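Local coordinates for alcohol dehydrogenase (Thermus thermophilus, PDB 2EIH), which probably acts as a zinc-containing, NAD(P)-dependent alcohol dehydrogenase that interconverts alcohols and their carbonyl compounds, at residues A[5-10]-A[16-21]; A[214-219]-A[225-230]. One frame throughout, in Å; residues are numbered along the deposited sequence.

Contact 1: A[5-10]-A[16-21]; sequences VMRARG and EVADLP
V5 and E16 join the two segments through a pair of backbone hydrogen bonds: V5 N donates to E16 O at 2.9 Å, and E16 N returns a straighter bond to V5 O. Charge adds a third link. R7 NE reaches E16 OE2 at 3.1 Å in a salt bridge whose N-H points almost directly at the oxygen (177°). That oxygen lies in the guanidinium plane, yet the nitrogen meets it from above the carboxylate, the two planes being 89° apart. The glutamate is placed by its first torsion (chi1 62°), which sets CG between the backbone N and the carbonyl carbon; the extended chain beyond then carries the carboxylate across the arginine chain, E16 CD lying 3.3 Å from R7 CG. With an alanine at E16, R7 NE would probably be left without its carboxylate mate and the arginine chain set free to turn. The pairing illustrates a beta hairpin, here formed by strands 2-6 and 15-19, with 15-19 at the rim of a three-stranded antiparallel sheet; backbone bonds from A18 to A3 and from L20 to M1 carry it onward. The rest of the contact is apolar, and V5 CG2 also lies over one face of the R7 guanidinium, toward its rim. V5 splits its methyls between two partners: CG2 presses on A18 CB at a tight 3.4 Å, while CG1 meets L20 CD1 at 3.6 Å. P58 touches both V5 and R7, and V60 touches L20.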
ATOM      1  N   VAL A   5      -8.728  43.447  10.089  1.00 31.73           N
ATOM      2  CA  VAL A   5      -8.704  43.469   8.642  1.00 33.34           C
ATOM      3  C   VAL A   5      -7.306  43.779   8.145  1.00 35.56           C
ATOM      4  O   VAL A   5      -6.439  44.235   8.898  1.00 34.74           O
ATOM      5  CB  VAL A   5      -9.684  44.518   8.069  1.00 34.03           C
ATOM      6  CG1 VAL A   5     -11.121  44.048   8.257  1.00 34.36           C
ATOM      7  CG2 VAL A   5      -9.474  45.861   8.759  1.00 33.51           C
ATOM      8  N   MET A   6      -7.115  43.533   6.857  1.00 37.95           N
ATOM      9  CA  MET A   6      -5.850  43.737   6.178  1.00 40.37           C
ATOM     10  C   MET A   6      -6.055  44.861   5.172  1.00 44.03           C
ATOM     11  O   MET A   6      -6.393  44.607   4.015  1.00 45.50           O
ATOM     12  CB  MET A   6      -5.495  42.453   5.454  1.00 38.60           C
ATOM     13  CG  MET A   6      -4.061  42.286   5.100  1.00 36.43           C
ATOM     14  SD  MET A   6      -3.951  40.688   4.344  1.00 35.29           S
ATOM     15  CE  MET A   6      -3.102  41.108   2.853  1.00 34.79           C
ATOM     16  N   ARG A   7      -5.862  46.098   5.625  1.00 46.61           N
ATOM     17  CA  ARG A   7      -6.027  47.272   4.774  1.00 49.11           C
ATOM     18  C   ARG A   7      -5.211  47.192   3.493  1.00 49.47           C
ATOM     19  O   ARG A   7      -5.707  47.495   2.408  1.00 48.79           O
ATOM     20  CB  ARG A   7      -5.634  48.546   5.537  1.00 51.28           C
ATOM     21  CG  ARG A   7      -6.653  48.995   6.583  1.00 53.50           C
ATOM     22  CD  ARG A   7      -8.044  49.158   5.969  1.00 52.52           C
ATOM     23  NE  ARG A   7      -9.059  49.440   6.978  1.00 52.31           N
ATOM     24  CZ  ARG A   7     -10.369  49.345   6.770  1.00 52.71           C
ATOM     25  NH1 ARG A   7     -10.834  48.973   5.584  1.00 51.98           N
ATOM     26  NH2 ARG A   7     -11.217  49.622   7.755  1.00 53.07           N
ATOM     27  N   ALA A   8      -3.953  46.788   3.633  1.00 49.94           N
ATOM     28  CA  ALA A   8      -3.044  46.672   2.506  1.00 49.46           C
ATOM     29  C   ALA A   8      -1.965  45.654   2.836  1.00 50.16           C
ATOM     30  O   ALA A   8      -1.840  45.212   3.982  1.00 51.38           O
ATOM     31  CB  ALA A   8      -2.413  48.021   2.211  1.00 49.90           C
ATOM     32  N   ARG A   9      -1.180  45.296   1.827  1.00 49.89           N
ATOM     33  CA  ARG A   9      -0.102  44.325   1.991  1.00 49.00           C
ATOM     34  C   ARG A   9       1.187  44.995   2.455  1.00 48.24           C
ATOM     35  O   ARG A   9       1.552  46.071   1.984  1.00 48.92           O
ATOM     36  CB  ARG A   9       0.126  43.590   0.669  1.00 48.85           C
ATOM     37  CG  ARG A   9      -1.138  42.922   0.140  1.00 50.55           C
ATOM     38  CD  ARG A   9      -0.869  42.013  -1.049  1.00 51.72           C
ATOM     39  NE  ARG A   9      -2.074  41.302  -1.467  1.00 53.50           N
ATOM     40  CZ  ARG A   9      -3.109  41.874  -2.077  1.00 55.86           C
ATOM     41  NH1 ARG A   9      -4.167  41.148  -2.418  1.00 56.84           N
ATOM     42  NH2 ARG A   9      -3.085  43.169  -2.363  1.00 55.75           N
ATOM     43  N   GLY A  10       1.874  44.353   3.392  1.00 47.17           N
ATOM     44  CA  GLY A  10       3.112  44.907   3.897  1.00 44.54           C
ATOM     45  C   GLY A  10       3.543  44.319   5.225  1.00 44.21           C
ATOM     46  O   GLY A  10       3.458  43.108   5.448  1.00 42.05           O
ATOM     47  N   GLU A  16      -5.128  45.946  11.281  1.00 38.54           N
ATOM     48  CA  GLU A  16      -5.817  46.855  12.175  1.00 39.12           C
ATOM     49  C   GLU A  16      -7.218  46.368  12.502  1.00 38.73           C
ATOM     50  O   GLU A  16      -7.813  45.589  11.757  1.00 35.76           O
ATOM     51  CB  GLU A  16      -5.878  48.260  11.562  1.00 41.61           C
ATOM     52  CG  GLU A  16      -6.637  48.344  10.244  1.00 44.13           C
ATOM     53  CD  GLU A  16      -6.896  49.777   9.805  1.00 46.03           C
ATOM     54  OE1 GLU A  16      -5.917  50.483   9.480  1.00 47.56           O
ATOM     55  OE2 GLU A  16      -8.076  50.197   9.799  1.00 45.77           O
ATOM     56  N   VAL A  17      -7.740  46.841  13.626  1.00 39.14           N
ATOM     57  CA  VAL A  17      -9.073  46.462  14.067  1.00 41.55           C
ATOM     58  C   VAL A  17     -10.140  47.279  13.337  1.00 41.90           C
ATOM     59  O   VAL A  17     -10.021  48.498  13.222  1.00 43.75           O
ATOM     60  CB  VAL A  17      -9.223  46.676  15.585  1.00 41.56           C
ATOM     61  CG1 VAL A  17     -10.597  46.199  16.041  1.00 40.92           C
ATOM     62  CG2 VAL A  17      -8.112  45.928  16.328  1.00 42.47           C
ATOM     63  N   ALA A  18     -11.179  46.604  12.851  1.00 41.13           N
ATOM     64  CA  ALA A  18     -12.266  47.268  12.133  1.00 41.30           C
ATOM     65  C   ALA A  18     -13.580  46.579  12.442  1.00 41.72           C
ATOM     66  O   ALA A  18     -13.601  45.470  12.964  1.00 42.30           O
ATOM     67  CB  ALA A  18     -12.011  47.237  10.638  1.00 39.91           C
ATOM     68  N   ASP A  19     -14.681  47.246  12.124  1.00 43.19           N
ATOM     69  CA  ASP A  19     -15.993  46.681  12.374  1.00 44.12           C
ATOM     70  C   ASP A  19     -16.598  46.196  11.061  1.00 43.66           C
ATOM     71  O   ASP A  19     -16.851  46.992  10.164  1.00 45.19           O
ATOM     72  CB  ASP A  19     -16.897  47.735  13.013  1.00 46.97           C
ATOM     73  CG  ASP A  19     -18.256  47.184  13.389  1.00 50.42           C
ATOM     74  OD1 ASP A  19     -18.320  46.309  14.283  1.00 53.11           O
ATOM     75  OD2 ASP A  19     -19.264  47.624  12.793  1.00 51.57           O
ATOM     76  N   LEU A  20     -16.824  44.892  10.938  1.00 41.28           N
ATOM     77  CA  LEU A  20     -17.400  44.363   9.712  1.00 38.50           C
ATOM     78  C   LEU A  20     -18.751  43.743   9.990  1.00 37.84           C
ATOM     79  O   LEU A  20     -19.037  43.312  11.102  1.00 38.63           O
ATOM     80  CB  LEU A  20     -16.490  43.300   9.095  1.00 38.04           C
ATOM     81  CG  LEU A  20     -15.013  43.637   8.903  1.00 38.42           C
ATOM     82  CD1 LEU A  20     -14.329  42.426   8.308  1.00 36.90           C
ATOM     83  CD2 LEU A  20     -14.852  44.858   8.012  1.00 37.68           C
ATOM     84  N   PRO A  21     -19.614  43.699   8.975  1.00 35.88           N
ATOM     85  CA  PRO A  21     -20.935  43.106   9.176  1.00 36.21           C
ATOM     86  C   PRO A  21     -20.834  41.610   9.459  1.00 35.66           C
ATOM     87  O   PRO A  21     -19.907  40.947   8.996  1.00 34.98           O
ATOM     88  CB  PRO A  21     -21.656  43.416   7.862  1.00 35.56           C
ATOM     89  CG  PRO A  21     -20.541  43.462   6.864  1.00 35.03           C
ATOM     90  CD  PRO A  21     -19.460  44.208   7.603  1.00 35.44           C
TER

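Contact 2: A[214-219]-A[225-230]; sequences ETVNYT and KEVRRL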
ATOM      1  N   GLU A 214      15.858  11.507  21.749  1.00 37.13           N
ATOM      2  CA  GLU A 214      17.215  12.008  21.636  1.00 38.05           C
ATOM      3  C   GLU A 214      17.180  13.460  21.144  1.00 38.32           C
ATOM      4  O   GLU A 214      16.230  13.877  20.480  1.00 38.56           O
ATOM      5  CB  GLU A 214      17.980  11.123  20.646  1.00 40.03           C
ATOM      6  CG  GLU A 214      19.263  10.472  21.170  1.00 45.01           C
ATOM      7  CD  GLU A 214      19.106   9.784  22.515  1.00 46.44           C
ATOM      8  OE1 GLU A 214      19.085  10.510  23.533  1.00 47.68           O
ATOM      9  OE2 GLU A 214      19.000   8.530  22.557  1.00 45.40           O
ATOM     10  N   THR A 215      18.213  14.230  21.466  1.00 38.44           N
ATOM     11  CA  THR A 215      18.269  15.623  21.043  1.00 40.01           C
ATOM     12  C   THR A 215      19.618  15.994  20.445  1.00 39.91           C
ATOM     13  O   THR A 215      20.652  15.484  20.862  1.00 40.26           O
ATOM     14  CB  THR A 215      17.962  16.569  22.221  1.00 40.78           C
ATOM     15  OG1 THR A 215      18.719  16.166  23.369  1.00 42.95           O
ATOM     16  CG2 THR A 215      16.477  16.530  22.557  1.00 42.52           C
ATOM     17  N   VAL A 216      19.593  16.880  19.458  1.00 40.77           N
ATOM     18  CA  VAL A 216      20.815  17.332  18.807  1.00 41.99           C
ATOM     19  C   VAL A 216      20.730  18.827  18.551  1.00 43.94           C
ATOM     20  O   VAL A 216      19.662  19.353  18.253  1.00 43.91           O
ATOM     21  CB  VAL A 216      21.042  16.616  17.464  1.00 41.42           C
ATOM     22  CG1 VAL A 216      22.239  17.217  16.753  1.00 41.01           C
ATOM     23  CG2 VAL A 216      21.256  15.128  17.695  1.00 40.40           C
ATOM     24  N   ASN A 217      21.864  19.507  18.669  1.00 47.60           N
ATOM     25  CA  ASN A 217      21.917  20.946  18.459  1.00 50.35           C
ATOM     26  C   ASN A 217      22.548  21.242  17.105  1.00 52.60           C
ATOM     27  O   ASN A 217      23.724  20.959  16.891  1.00 52.30           O
ATOM     28  CB  ASN A 217      22.742  21.602  19.565  1.00 49.77           C
ATOM     29  CG  ASN A 217      22.654  23.112  19.535  1.00 49.06           C
ATOM     30  OD1 ASN A 217      22.728  23.726  18.476  1.00 47.59           O
ATOM     31  ND2 ASN A 217      22.504  23.719  20.704  1.00 49.89           N
ATOM     32  N   TYR A 218      21.776  21.822  16.195  1.00 56.74           N
ATOM     33  CA  TYR A 218      22.295  22.115  14.869  1.00 61.19           C
ATOM     34  C   TYR A 218      23.081  23.413  14.765  1.00 63.77           C
ATOM     35  O   TYR A 218      23.331  23.904  13.666  1.00 64.14           O
ATOM     36  CB  TYR A 218      21.159  22.099  13.844  1.00 62.06           C
ATOM     37  CG  TYR A 218      19.976  22.972  14.186  1.00 62.54           C
ATOM     38  CD1 TYR A 218      20.085  24.358  14.199  1.00 63.30           C
ATOM     39  CD2 TYR A 218      18.734  22.410  14.468  1.00 63.33           C
ATOM     40  CE1 TYR A 218      18.982  25.163  14.479  1.00 63.83           C
ATOM     41  CE2 TYR A 218      17.628  23.206  14.749  1.00 63.81           C
ATOM     42  CZ  TYR A 218      17.760  24.582  14.752  1.00 63.38           C
ATOM     43  OH  TYR A 218      16.664  25.368  15.022  1.00 63.69           O
ATOM     44  N   THR A 219      23.476  23.963  15.908  1.00 68.03           N
ATOM     45  CA  THR A 219      24.256  25.200  15.927  1.00 71.61           C
ATOM     46  C   THR A 219      25.718  24.848  15.655  1.00 73.67           C
ATOM     47  O   THR A 219      26.536  25.724  15.384  1.00 74.64           O
ATOM     48  CB  THR A 219      24.188  25.902  17.290  1.00 71.35           C
ATOM     49  OG1 THR A 219      24.609  27.260  17.143  1.00 74.10           O
ATOM     50  CG2 THR A 219      25.113  25.218  18.291  1.00 71.59           C
ATOM     51  N   LYS A 225      26.459  14.549  12.191  1.00 52.47           N
ATOM     52  CA  LYS A 225      27.281  13.461  12.697  1.00 50.73           C
ATOM     53  C   LYS A 225      26.737  12.907  13.998  1.00 49.71           C
ATOM     54  O   LYS A 225      26.901  11.722  14.295  1.00 47.46           O
ATOM     55  CB  LYS A 225      28.714  13.944  12.909  1.00 53.08           C
ATOM     56  CG  LYS A 225      29.430  14.308  11.616  1.00 55.77           C
ATOM     57  CD  LYS A 225      30.791  14.936  11.880  1.00 57.64           C
ATOM     58  CE  LYS A 225      31.580  15.106  10.588  1.00 59.16           C
ATOM     59  NZ  LYS A 225      31.865  13.795   9.922  1.00 60.81           N
ATOM     60  N   GLU A 226      26.094  13.763  14.782  1.00 49.32           N
ATOM     61  CA  GLU A 226      25.527  13.311  16.041  1.00 50.58           C
ATOM     62  C   GLU A 226      24.300  12.444  15.795  1.00 50.15           C
ATOM     63  O   GLU A 226      24.077  11.453  16.496  1.00 50.50           O
ATOM     64  CB  GLU A 226      25.182  14.500  16.941  1.00 51.42           C
ATOM     65  CG  GLU A 226      26.292  14.822  17.916  1.00 53.72           C
ATOM     66  CD  GLU A 226      26.635  13.629  18.798  1.00 54.76           C
ATOM     67  OE1 GLU A 226      25.788  13.238  19.629  1.00 55.93           O
ATOM     68  OE2 GLU A 226      27.742  13.070  18.649  1.00 53.54           O
ATOM     69  N   VAL A 227      23.509  12.806  14.795  1.00 48.85           N
ATOM     70  CA  VAL A 227      22.324  12.027  14.482  1.00 49.10           C
ATOM     71  C   VAL A 227      22.781  10.638  14.045  1.00 48.57           C
ATOM     72  O   VAL A 227      22.220   9.634  14.468  1.00 48.44           O
ATOM     73  CB  VAL A 227      21.492  12.701  13.368  1.00 49.11           C
ATOM     74  CG1 VAL A 227      20.235  11.901  13.090  1.00 48.25           C
ATOM     75  CG2 VAL A 227      21.127  14.116  13.788  1.00 49.17           C
ATOM     76  N   ARG A 228      23.813  10.582  13.212  1.00 48.94           N
ATOM     77  CA  ARG A 228      24.337   9.305  12.752  1.00 49.87           C
ATOM     78  C   ARG A 228      24.800   8.490  13.959  1.00 49.43           C
ATOM     79  O   ARG A 228      24.457   7.314  14.102  1.00 49.75           O
ATOM     80  CB  ARG A 228      25.521   9.527  11.810  1.00 52.82           C
ATOM     81  CG  ARG A 228      25.247  10.475  10.652  1.00 56.87           C
ATOM     82  CD  ARG A 228      24.445   9.817   9.546  1.00 60.38           C
ATOM     83  NE  ARG A 228      25.187   8.733   8.909  1.00 63.71           N
ATOM     84  CZ  ARG A 228      24.840   8.172   7.753  1.00 65.30           C
ATOM     85  NH1 ARG A 228      25.574   7.190   7.246  1.00 66.07           N
ATOM     86  NH2 ARG A 228      23.770   8.602   7.093  1.00 64.19           N
ATOM     87  N   ARG A 229      25.581   9.125  14.831  1.00 49.34           N
ATOM     88  CA  ARG A 229      26.103   8.471  16.035  1.00 47.13           C
ATOM     89  C   ARG A 229      24.969   7.972  16.930  1.00 45.80           C
ATOM     90  O   ARG A 229      25.088   6.934  17.583  1.00 44.66           O
ATOM     91  CB  ARG A 229      26.976   9.457  16.826  1.00 47.57           C
ATOM     92  CG  ARG A 229      27.754   8.839  17.987  1.00 48.30           C
ATOM     93  CD  ARG A 229      28.393   9.914  18.865  1.00 49.49           C
ATOM     94  NE  ARG A 229      27.448  10.461  19.841  1.00 48.67           N
ATOM     95  CZ  ARG A 229      26.907   9.745  20.823  1.00 50.17           C
ATOM     96  NH1 ARG A 229      27.222   8.457  20.959  1.00 50.37           N
ATOM     97  NH2 ARG A 229      26.053  10.308  21.665  1.00 48.74           N
ATOM     98  N   LEU A 230      23.874   8.725  16.944  1.00 44.91           N
ATOM     99  CA  LEU A 230      22.708   8.405  17.751  1.00 43.36           C
ATOM    100  C   LEU A 230      21.797   7.317  17.180  1.00 43.02           C
ATOM    101  O   LEU A 230      20.873   6.869  17.864  1.00 44.19           O
ATOM    102  CB  LEU A 230      21.904   9.679  18.009  1.00 43.63           C
ATOM    103  CG  LEU A 230      21.946  10.263  19.430  1.00 44.87           C
ATOM    104  CD1 LEU A 230      23.246   9.895  20.124  1.00 46.07           C
ATOM    105  CD2 LEU A 230      21.773  11.777  19.369  1.00 45.32           C
TER
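L230 N donates to E226 O at 2.8 Å, a helical backbone bond joining two residues, one turn apart, whose side chains both face strand 214-217. E226 also holds R229 by its carboxylate. R229 NE bonds E226 OE2 at 2.9 Å on the syn side, 18° out of the carboxylate plane, with a weak second bond to E226 OE1, a salt bridge within the helix that does not cross to the strand. No hydrogen bond links the two segments, and what joins them is side-chain packing. V216 and L230 carry most of it. V216 CG1, anti to the backbone N (chi1 174°), comes to 4.0 Å from E226 CB, whereas its CG2 lies beside that N and turns to V227 and L230. There V216 CG2 meets L230 CD2 at 3.8 Å, the two side chains sliding past each other in opposite directions, and the V227 side chain crosses that of V216 at about a right angle. Such packing is the rule in a Rossmann fold. Strand 214-217 is an outermost strand of the six-stranded parallel sheet, and helix 223-230 runs back nearly antiparallel to it (161°, axes 8.7 Å apart), beginning the right-handed beta-alpha-beta crossover to strand 236-241 beyond 169-172. I195 lies against V216 from the adjoining strand, and W223 adds its side chain from the start of the helix. At the other end E214 CG lies against L230 CG, but so closely, and with both side chains off staggered at chi1, that the detail is doubtful. R193 bonds L230 O.

Contacts 1 and 2 exemplify two ways of joining neighbouring elements along a chain: backbone pairing within a hairpin, and side-chain packing of a strand against the helix that follows it. They stand on opposite sides of the chain's centre, with centres 45 Å apart and nearest atoms about 24 Å apart, and come in series along the sequence. Contact 1 belongs to the N-terminal part of the enzyme, contact 2 to the Rossmann part, which in this family binds the nicotinamide cofactor. The zinc bound by C93, C96, C99 and C107 has the four-cysteine ligand set of the family's structural zinc. Both contacts lie away from this site.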